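Local coordinates for putative PAS/PAC sensor protein (Nakamurella multipartita DSM 44233, PDB 6HMJ), which is a blue-light receptor that holds flavin mononucleotide in a light-oxygen-voltage domain and probably binds RNA to regulate translation, at residues 246-251 with 269-274; 298-303 with 310-315; 316-319 with 323-326. All coordinates share one frame; numbering follows the deposited sequence.

In the fold
Three contacts follow one another along the flavin-binding PAS domain without nesting or crossing. Contact 1 closes the first loop: the chain leaves through strand 250-253, returns along strand 261-264, and helix 266-272 comes back against residues 246-251. Contact 2 follows, laying helix 294-305 against strand 310-317 after a short connection, and contact 3 continues on that strand, closing the tight hairpin to strand 323-334. All reach the same antiparallel sheet. Contacts 2 and 3 both touch the flavin and are joined by the backbone hydrogen bond between Ile314 and Asn326. Contact 1 reaches contact 3 through Gln319, which bonds to the end of helix 266-272.

Contact 1 of 3, residues 246-251 with 269-274; sequences SVAITV and ERLTGY
The guanidinium of Arg270 turns an edge toward the backbone carbonyl of Ser246, which lies near its plane, yet NH1 stays 4.2 Å from Ser246 O, too far for a hydrogen bond. The other flat group, the Tyr274 ring, has CB of Thr272 at its edge and in its plane, and meets the ring of Phe286 edge-to-face. Both belong to the PAS fold, where the short helix 266-272 follows strands 250-253 and 261-264 and packs back against the chain leading into strand 250-253.

The apolar part of the contact is small: the methyl of Ala248 faces the helix and meets CD2 of Leu271 at 4.0 Å. Leucine suits the spot because, with CG anti to the backbone N (chi1 171°), it reaches across to Ala248 and also touches Gln347, a flavin-binding residue. Small Ala248 can touch Gln347 as well as Phe268 and Leu271 of the helix. Farther along the same segment Thr250 lines the flavin pocket, its OG1 hydrogen-bonded to Gln347 and Gly345. On the outer side, the long, charged Arg270 can reach toward the Ser246 carbonyl edge-on while staying exposed. Ser246 also packs on Leu348 of the second subunit, so this end of the contact lies at the interface with that subunit.

The helix stops at Gly273, whose phi of 76° is readily adopted by glycine. Thr272 fits just before it, because OG1 bonds back to Phe268 O and forms an ST turn by accepting from Tyr274 N at 3.2 Å.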
loop_
_atom_site.group_PDB
_atom_site.type_symbol
_atom_site.label_atom_id
_atom_site.label_comp_id
_atom_site.label_asym_id
_atom_site.label_seq_id
_atom_site.Cartn_x
_atom_site.Cartn_y
_atom_site.Cartn_z
ATOM N N SER A 246 17.741 12.059 28.402
ATOM C CA SER A 246 16.973 11.022 27.726
ATOM C C SER A 246 17.827 10.063 26.905
ATOM O O SER A 246 17.306 9.033 26.464
ATOM C CB SER A 246 15.928 11.656 26.806
ATOM O OG SER A 246 16.525 12.570 25.905
ATOM N N VAL A 247 19.105 10.358 26.695
ATOM C CA VAL A 247 19.979 9.482 25.927
ATOM C C VAL A 247 20.962 8.816 26.881
ATOM O O VAL A 247 21.251 9.315 27.974
ATOM C CB VAL A 247 20.724 10.231 24.799
ATOM C CG1 VAL A 247 19.737 10.787 23.794
ATOM C CG2 VAL A 247 21.598 11.344 25.363
ATOM N N ALA A 248 21.491 7.676 26.449
ATOM C CA ALA A 248 22.312 6.855 27.327
ATOM C C ALA A 248 23.674 7.494 27.543
ATOM O O ALA A 248 24.287 8.023 26.612
ATOM C CB ALA A 248 22.482 5.453 26.742
ATOM N N ILE A 249 24.144 7.443 28.788
ATOM C CA ILE A 249 25.465 7.931 29.159
ATOM C C ILE A 249 26.145 6.858 29.999
ATOM O O ILE A 249 25.545 6.323 30.937
ATOM C CB ILE A 249 25.382 9.260 29.937
ATOM C CG1 ILE A 249 24.624 10.305 29.111
ATOM C CG2 ILE A 249 26.786 9.757 30.302
ATOM C CD1 ILE A 249 24.413 11.622 29.822
ATOM N N THR A 250 27.389 6.537 29.651
ATOM C CA THR A 250 28.173 5.561 30.392
ATOM C C THR A 250 29.600 6.071 30.535
ATOM O O THR A 250 30.100 6.817 29.686
ATOM C CB THR A 250 28.172 4.190 29.702
ATOM O OG1 THR A 250 28.614 4.333 28.347
ATOM C CG2 THR A 250 26.776 3.586 29.718
ATOM N N VAL A 251 30.248 5.665 31.622
ATOM C CA VAL A 251 31.642 6.008 31.878
ATOM C C VAL A 251 32.400 4.731 32.210
ATOM O O VAL A 251 31.924 3.906 33.000
ATOM C CB VAL A 251 31.789 7.032 33.020
ATOM C CG1 VAL A 251 33.250 7.429 33.189
ATOM C CG2 VAL A 251 30.922 8.258 32.757
ATOM N N GLU A 269 19.829 2.142 30.977
ATOM C CA GLU A 269 19.074 0.997 31.474
ATOM C C GLU A 269 17.866 0.710 30.591
ATOM O O GLU A 269 17.589 -0.450 30.266
ATOM C CB GLU A 269 18.643 1.244 32.919
ATOM C CG GLU A 269 19.808 1.516 33.875
ATOM C CD GLU A 269 19.375 1.633 35.327
ATOM O OE1 GLU A 269 18.241 1.223 35.654
ATOM O OE2 GLU A 269 20.180 2.125 36.148
ATOM N N ARG A 270 17.139 1.754 30.183
ATOM C CA ARG A 270 16.015 1.554 29.274
ATOM C C ARG A 270 16.485 1.022 27.927
ATOM O O ARG A 270 15.859 0.125 27.351
ATOM C CB ARG A 270 15.228 2.854 29.092
ATOM C CG ARG A 270 14.381 3.245 30.293
ATOM C CD ARG A 270 13.592 4.526 30.041
ATOM N NE ARG A 270 14.003 5.619 30.920
ATOM C CZ ARG A 270 14.735 6.669 30.547
ATOM N NH1 ARG A 270 15.158 6.797 29.295
ATOM N NH2 ARG A 270 15.047 7.600 31.438
ATOM N N LEU A 271 17.584 1.570 27.402
ATOM C CA LEU A 271 18.045 1.184 26.073
ATOM C C LEU A 271 18.440 -0.285 26.028
ATOM O O LEU A 271 18.081 -1.004 25.089
ATOM C CB LEU A 271 19.232 2.058 25.668
ATOM C CG LEU A 271 19.998 1.686 24.398
ATOM C CD1 LEU A 271 19.126 1.901 23.176
ATOM C CD2 LEU A 271 21.290 2.485 24.297
ATOM N N THR A 272 19.170 -0.752 27.037
ATOM C CA THR A 272 19.762 -2.081 27.009
ATOM C C THR A 272 18.984 -3.111 27.815
ATOM O O THR A 272 19.208 -4.311 27.628
ATOM C CB THR A 272 21.201 -2.029 27.541
ATOM O OG1 THR A 272 21.190 -1.619 28.917
ATOM C CG2 THR A 272 22.037 -1.054 26.726
ATOM N N GLY A 273 18.088 -2.681 28.698
ATOM C CA GLY A 273 17.437 -3.603 29.602
ATOM C C GLY A 273 18.297 -4.061 30.756
ATOM O O GLY A 273 17.883 -4.961 31.496
ATOM N N TYR A 274 19.480 -3.474 30.932
ATOM C CA TYR A 274 20.362 -3.781 32.049
ATOM C C TYR A 274 20.247 -2.714 33.129
ATOM O O TYR A 274 20.249 -1.516 32.836
ATOM C CB TYR A 274 21.823 -3.865 31.593
ATOM C CG TYR A 274 22.165 -5.103 30.797
ATOM C CD1 TYR A 274 22.462 -6.299 31.437
ATOM C CD2 TYR A 274 22.199 -5.074 29.410
ATOM C CE1 TYR A 274 22.779 -7.434 30.715
ATOM C CE2 TYR A 274 22.514 -6.205 28.680
ATOM C CZ TYR A 274 22.803 -7.382 29.338
ATOM O OH TYR A 274 23.118 -8.510 28.615
#

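Contact 2 of 3, residues 298-303 with 310-315; sequences SAIRSA and VTTLIR. With FMN (flavin mononucleotide), chain E.
In the flavin pocket of this PAS domain, helix 294-305 lies nearly antiparallel to strand 310-317, and Ile300, Ala303, Val310, Thr312 and Ile314 fill the layer between. The segment axes run 10.0 Å apart at 164°. Small Ala303 lets the helix approach Val310, its CB meeting CG1 at 3.5 Å. Ile300 crosses Thr312 at about a right angle, CG1 lying 3.9 Å from Thr312 OG1, a hydroxyl hydrogen-bonded with Thr214 OG1 on the neighbouring strand; CD1 of Ile300 also reaches CD1 of Ile314 at 4.3 Å. The two branches of Ile300 divide the work: CG2, anti to the backbone N, turns to C1' of the ribityl chain at 3.8 Å.

Arg301, next along the helix, takes no part in this layer and reaches the phosphate. Bent at chi3 (-92°), it brings NE to O1P of the FMN in a weak, fairly straight hydrogen bond of 3.3 Å, the phosphorus lying at the guanidinium edge, while CA of Ser298 lies over one face, toward its rim. A leucine in its place would probably leave O1P without this charged donor and weaken the hold on the phosphate. Arg285 and Arg297 also hydrogen-bond to the FMN, consistent with the arginine-rich phosphate site characteristic of LOV domains.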
loop_
_atom_site.group_PDB
_atom_site.type_symbol
_atom_site.label_atom_id
_atom_site.label_comp_id
_atom_site.label_asym_id
_atom_site.label_seq_id
_atom_site.Cartn_x
_atom_site.Cartn_y
_atom_site.Cartn_z
ATOM N N SER A 298 38.766 -4.864 17.277
ATOM C CA SER A 298 40.129 -4.350 17.224
ATOM C C SER A 298 40.149 -2.857 16.927
ATOM O O SER A 298 40.963 -2.117 17.491
ATOM C CB SER A 298 40.928 -5.116 16.171
ATOM O OG SER A 298 42.259 -4.639 16.103
ATOM N N ALA A 299 39.260 -2.393 16.046
ATOM C CA ALA A 299 39.196 -0.966 15.752
ATOM C C ALA A 299 38.863 -0.166 17.002
ATOM O O ALA A 299 39.470 0.880 17.261
ATOM C CB ALA A 299 38.165 -0.705 14.655
ATOM N N ILE A 300 37.912 -0.652 17.800
ATOM C CA ILE A 300 37.546 0.036 19.033
ATOM C C ILE A 300 38.710 0.013 20.017
ATOM O O ILE A 300 39.081 1.045 20.588
ATOM C CB ILE A 300 36.281 -0.600 19.636
ATOM C CG1 ILE A 300 35.120 -0.527 18.635
ATOM C CG2 ILE A 300 35.907 0.092 20.933
ATOM C CD1 ILE A 300 33.935 -1.407 18.990
ATOM N N ARG A 301 39.301 -1.166 20.230
ATOM C CA ARG A 301 40.449 -1.283 21.125
ATOM C C ARG A 301 41.549 -0.299 20.748
ATOM O O ARG A 301 42.095 0.400 21.608
ATOM C CB ARG A 301 40.982 -2.718 21.091
ATOM C CG ARG A 301 40.217 -3.688 21.972
ATOM C CD ARG A 301 40.953 -5.014 22.146
ATOM N NE ARG A 301 40.545 -5.997 21.140
ATOM C CZ ARG A 301 41.204 -6.273 20.018
ATOM N NH1 ARG A 301 42.337 -5.649 19.720
ATOM N NH2 ARG A 301 40.723 -7.188 19.186
ATOM N N SER A 302 41.879 -0.224 19.458
ATOM C CA SER A 302 42.968 0.644 19.028
ATOM C C SER A 302 42.641 2.108 19.295
ATOM O O SER A 302 43.487 2.862 19.791
ATOM C CB SER A 302 43.258 0.418 17.544
ATOM O OG SER A 302 44.557 0.867 17.204
ATOM N N ALA A 303 41.414 2.530 18.975
ATOM C CA ALA A 303 41.011 3.907 19.231
ATOM C C ALA A 303 41.141 4.243 20.710
ATOM O O ALA A 303 41.702 5.283 21.078
ATOM C CB ALA A 303 39.574 4.128 18.754
ATOM N N VAL A 310 36.159 8.654 18.784
ATOM C CA VAL A 310 35.631 7.928 17.640
ATOM C C VAL A 310 34.139 7.696 17.827
ATOM O O VAL A 310 33.620 7.683 18.945
ATOM C CB VAL A 310 36.338 6.567 17.428
ATOM C CG1 VAL A 310 37.831 6.762 17.242
ATOM C CG2 VAL A 310 36.053 5.629 18.600
ATOM N N THR A 311 33.455 7.510 16.703
ATOM C CA THR A 311 32.066 7.075 16.681
ATOM C C THR A 311 32.017 5.688 16.059
ATOM O O THR A 311 32.640 5.449 15.020
ATOM C CB THR A 311 31.189 8.045 15.889
ATOM O OG1 THR A 311 31.249 9.346 16.488
ATOM C CG2 THR A 311 29.743 7.562 15.875
ATOM N N THR A 312 31.284 4.779 16.694
ATOM C CA THR A 312 31.226 3.392 16.258
ATOM C C THR A 312 29.779 2.983 16.044
ATOM O O THR A 312 28.926 3.233 16.900
ATOM C CB THR A 312 31.886 2.464 17.283
ATOM O OG1 THR A 312 33.309 2.612 17.211
ATOM C CG2 THR A 312 31.513 1.007 17.026
ATOM N N LEU A 313 29.510 2.363 14.900
ATOM C CA LEU A 313 28.243 1.691 14.646
ATOM C C LEU A 313 28.473 0.193 14.787
ATOM O O LEU A 313 29.418 -0.351 14.205
ATOM C CB LEU A 313 27.710 2.027 13.253
ATOM C CG LEU A 313 26.378 1.385 12.864
ATOM C CD1 LEU A 313 25.262 1.858 13.789
ATOM C CD2 LEU A 313 26.036 1.681 11.409
ATOM N N ILE A 314 27.628 -0.468 15.576
ATOM C CA ILE A 314 27.823 -1.878 15.878
ATOM C C ILE A 314 26.477 -2.502 16.210
ATOM O O ILE A 314 25.562 -1.834 16.697
ATOM C CB ILE A 314 28.837 -2.069 17.035
ATOM C CG1 ILE A 314 29.233 -3.540 17.167
ATOM C CG2 ILE A 314 28.262 -1.541 18.345
ATOM C CD1 ILE A 314 30.413 -3.773 18.091
ATOM N N ARG A 315 26.367 -3.799 15.941
ATOM C CA ARG A 315 25.151 -4.547 16.229
ATOM C C ARG A 315 25.180 -4.996 17.686
ATOM O O ARG A 315 26.164 -5.586 18.141
ATOM C CB ARG A 315 25.048 -5.745 15.282
ATOM C CG ARG A 315 23.713 -6.477 15.295
ATOM C CD ARG A 315 22.624 -5.674 14.592
ATOM N NE ARG A 315 21.401 -6.452 14.392
ATOM C CZ ARG A 315 20.226 -5.928 14.052
ATOM N NH1 ARG A 315 20.103 -4.620 13.873
ATOM N NH2 ARG A 315 19.170 -6.715 13.891
HETATM N N1 FMN E . 30.895 -1.820 22.744
HETATM C C2 FMN E . 29.671 -2.185 22.304
HETATM O O2 FMN E . 29.572 -3.156 21.525
HETATM N N3 FMN E . 28.549 -1.542 22.672
HETATM C C4 FMN E . 28.558 -0.493 23.499
HETATM O O4 FMN E . 27.494 0.079 23.819
HETATM C C4A FMN E . 29.857 -0.029 24.029
HETATM N N5 FMN E . 29.953 1.019 24.868
HETATM C C5A FMN E . 31.160 1.417 25.334
HETATM C C6 FMN E . 31.221 2.507 26.196
HETATM C C7 FMN E . 32.441 2.939 26.694
HETATM C C7M FMN E . 32.484 4.118 27.630
HETATM C C8 FMN E . 33.689 2.237 26.294
HETATM C C8M FMN E . 35.036 2.676 26.806
HETATM C C9 FMN E . 33.631 1.154 25.430
HETATM C C9A FMN E . 32.412 0.709 24.928
HETATM N N10 FMN E . 32.321 -0.399 24.045
HETATM C C10 FMN E . 31.052 -0.776 23.584
HETATM C "C1'" FMN E . 33.480 -1.161 23.569
HETATM C "C2'" FMN E . 33.702 -2.391 24.425
HETATM O "O2'" FMN E . 33.388 -2.122 25.794
HETATM C "C3'" FMN E . 35.153 -2.816 24.310
HETATM O "O3'" FMN E . 35.990 -1.733 24.746
HETATM C "C4'" FMN E . 35.561 -3.187 22.892
HETATM O "O4'" FMN E . 34.732 -4.239 22.398
HETATM C "C5'" FMN E . 37.027 -3.585 22.957
HETATM O "O5'" FMN E . 37.273 -4.822 22.302
HETATM P P FMN E . 37.460 -6.151 23.183
HETATM O O1P FMN E . 37.670 -7.206 22.128
HETATM O O2P FMN E . 38.669 -5.849 24.036
HETATM O O3P FMN E . 36.195 -6.265 23.998
#

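Contact 3 of 3, residues 316-319 with 323-326; sequences NFRQ and AFWN. With FMN (flavin mononucleotide), chain E.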
loop_
_atom_site.group_PDB
_atom_site.type_symbol
_atom_site.label_atom_id
_atom_site.label_comp_id
_atom_site.label_asym_id
_atom_site.label_seq_id
_atom_site.Cartn_x
_atom_site.Cartn_y
_atom_site.Cartn_z
ATOM N N ASN A 316 24.110 -4.699 18.423
ATOM C CA ASN A 316 24.048 -4.953 19.855
ATOM C C ASN A 316 22.756 -5.678 20.204
ATOM O O ASN A 316 21.862 -5.850 19.369
ATOM C CB ASN A 316 24.122 -3.655 20.672
ATOM C CG ASN A 316 25.544 -3.137 20.875
ATOM O OD1 ASN A 316 25.714 -2.067 21.449
ATOM N ND2 ASN A 316 26.554 -3.880 20.423
ATOM N N PHE A 317 22.661 -6.077 21.472
ATOM C CA PHE A 317 21.550 -6.886 21.954
ATOM C C PHE A 317 21.237 -6.503 23.390
ATOM O O PHE A 317 22.146 -6.400 24.218
ATOM C CB PHE A 317 21.888 -8.379 21.855
ATOM C CG PHE A 317 22.450 -8.778 20.522
ATOM C CD1 PHE A 317 23.812 -8.709 20.281
ATOM C CD2 PHE A 317 21.614 -9.197 19.501
ATOM C CE1 PHE A 317 24.329 -9.064 19.052
ATOM C CE2 PHE A 317 22.127 -9.554 18.272
ATOM C CZ PHE A 317 23.485 -9.485 18.046
ATOM N N ARG A 318 19.955 -6.299 23.676
ATOM C CA ARG A 318 19.515 -5.997 25.027
ATOM C C ARG A 318 19.623 -7.245 25.902
ATOM O O ARG A 318 19.939 -8.342 25.432
ATOM C CB ARG A 318 18.079 -5.472 25.010
ATOM C CG ARG A 318 17.858 -4.322 24.037
ATOM C CD ARG A 318 16.426 -3.804 24.077
ATOM N NE ARG A 318 15.447 -4.838 23.748
ATOM C CZ ARG A 318 14.143 -4.619 23.606
ATOM N NH1 ARG A 318 13.648 -3.398 23.750
ATOM N NH2 ARG A 318 13.331 -5.625 23.312
ATOM N N GLN A 319 19.354 -7.072 27.198
ATOM C CA GLN A 319 19.419 -8.206 28.112
ATOM C C GLN A 319 18.408 -9.286 27.747
ATOM O O GLN A 319 18.588 -10.445 28.137
ATOM C CB GLN A 319 19.199 -7.749 29.555
ATOM C CG GLN A 319 19.308 -8.875 30.573
ATOM C CD GLN A 319 19.666 -8.395 31.979
ATOM O OE1 GLN A 319 20.245 -9.144 32.770
ATOM N NE2 GLN A 319 19.308 -7.154 32.299
ATOM N N ALA A 323 17.811 -7.367 19.155
ATOM C CA ALA A 323 18.925 -6.672 18.537
ATOM C C ALA A 323 18.561 -5.226 18.229
ATOM O O ALA A 323 17.389 -4.850 18.172
ATOM C CB ALA A 323 19.355 -7.388 17.253
ATOM N N PHE A 324 19.595 -4.410 18.054
ATOM C CA PHE A 324 19.422 -3.028 17.634
ATOM C C PHE A 324 20.769 -2.512 17.153
ATOM O O PHE A 324 21.819 -3.000 17.576
ATOM C CB PHE A 324 18.871 -2.156 18.769
ATOM C CG PHE A 324 19.825 -1.974 19.923
ATOM C CD1 PHE A 324 19.955 -2.954 20.897
ATOM C CD2 PHE A 324 20.583 -0.821 20.038
ATOM C CE1 PHE A 324 20.826 -2.789 21.957
ATOM C CE2 PHE A 324 21.457 -0.650 21.098
ATOM C CZ PHE A 324 21.577 -1.638 22.059
ATOM N N TRP A 325 20.727 -1.535 16.253
ATOM C CA TRP A 325 21.944 -0.878 15.803
ATOM C C TRP A 325 22.322 0.213 16.792
ATOM O O TRP A 325 21.498 1.067 17.136
ATOM C CB TRP A 325 21.767 -0.286 14.406
ATOM C CG TRP A 325 21.866 -1.295 13.308
ATOM C CD1 TRP A 325 20.837 -1.857 12.611
ATOM C CD2 TRP A 325 23.068 -1.866 12.779
ATOM N NE1 TRP A 325 21.324 -2.743 11.680
ATOM C CE2 TRP A 325 22.692 -2.766 11.764
ATOM C CE3 TRP A 325 24.427 -1.701 13.067
ATOM C CZ2 TRP A 325 23.624 -3.500 11.035
ATOM C CZ3 TRP A 325 25.349 -2.430 12.342
ATOM C CH2 TRP A 325 24.944 -3.318 11.338
ATOM N N ASN A 326 23.573 0.186 17.242
ATOM C CA ASN A 326 24.073 1.087 18.273
ATOM C C ASN A 326 25.167 1.949 17.661
ATOM O O ASN A 326 26.257 1.454 17.357
ATOM C CB ASN A 326 24.603 0.289 19.467
ATOM C CG ASN A 326 25.077 1.173 20.617
ATOM O OD1 ASN A 326 25.224 2.389 20.478
ATOM N ND2 ASN A 326 25.325 0.552 21.765
HETATM N N1 FMN E . 30.895 -1.820 22.744
HETATM C C2 FMN E . 29.671 -2.185 22.304
HETATM O O2 FMN E . 29.572 -3.156 21.525
HETATM N N3 FMN E . 28.549 -1.542 22.672
HETATM C C4 FMN E . 28.558 -0.493 23.499
HETATM O O4 FMN E . 27.494 0.079 23.819
HETATM C C4A FMN E . 29.857 -0.029 24.029
HETATM N N5 FMN E . 29.953 1.019 24.868
HETATM C C5A FMN E . 31.160 1.417 25.334
HETATM C C6 FMN E . 31.221 2.507 26.196
HETATM C C7 FMN E . 32.441 2.939 26.694
HETATM C C7M FMN E . 32.484 4.118 27.630
HETATM C C8 FMN E . 33.689 2.237 26.294
HETATM C C8M FMN E . 35.036 2.676 26.806
HETATM C C9 FMN E . 33.631 1.154 25.430
HETATM C C9A FMN E . 32.412 0.709 24.928
HETATM N N10 FMN E . 32.321 -0.399 24.045
HETATM C C10 FMN E . 31.052 -0.776 23.584
HETATM C "C1'" FMN E . 33.480 -1.161 23.569
HETATM C "C2'" FMN E . 33.702 -2.391 24.425
HETATM O "O2'" FMN E . 33.388 -2.122 25.794
HETATM C "C3'" FMN E . 35.153 -2.816 24.310
HETATM O "O3'" FMN E . 35.990 -1.733 24.746
HETATM C "C4'" FMN E . 35.561 -3.187 22.892
HETATM O "O4'" FMN E . 34.732 -4.239 22.398
HETATM C "C5'" FMN E . 37.027 -3.585 22.957
HETATM O "O5'" FMN E . 37.273 -4.822 22.302
HETATM P P FMN E . 37.460 -6.151 23.183
HETATM O O1P FMN E . 37.670 -7.206 22.128
HETATM O O2P FMN E . 38.669 -5.849 24.036
HETATM O O3P FMN E . 36.195 -6.265 23.998
#
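Asn326 and the flavin both bond to the amide oxygen of Asn316, near the turn of the beta hairpin formed by strands 310-317 and 323-334 of the PAS sheet. Asn316 OD1 accepts from Asn326 ND2 at 2.7 Å and from FMN N3 at 3.1 Å, so two donors grip it. Asn316 ND2 in turn gives a bond to FMN O2 at 3.3 Å. Asparagine suits this place because its amide offers an acceptor and a donor side by side, matching the N3-H and C2=O of the isoalloxazine; such polar recognition of the pyrimidine edge is typical of LOV domains. The Asn326 donor comes tilted 22° from the carbonyl plane of Asn316, and the two amide planes stand 82° apart. Asn326 ND2 also lies 3.0 Å from FMN O4, while its OD1 takes a weak bond from Leu348 N.

One shell out, Phe324 steadies Asn316. Its CG lies between the backbone N and the carbonyl carbon (chi1 67°), which folds the ring back over the neighbouring strand, and CB of Asn316 sits on one ring face in a CH-pi contact, 3.9 Å from the centroid. CG of Arg318 touches the same ring obliquely, its guanidinium reaching on to a salt bridge with Asp320. On the other face of the sheet, small Ala323 leaves room for the Phe317 ring, whose CE2 meets Ala323 CB obliquely at 3.7 Å; they form the non-hydrogen-bonded pair next along.

The backbone frame beneath is an antiparallel hydrogen-bonded pair of Asn316 and Phe324: Asn316 N bonds to Phe324 O, and Phe324 N returns to Asn316 O, each at 3.0 Å.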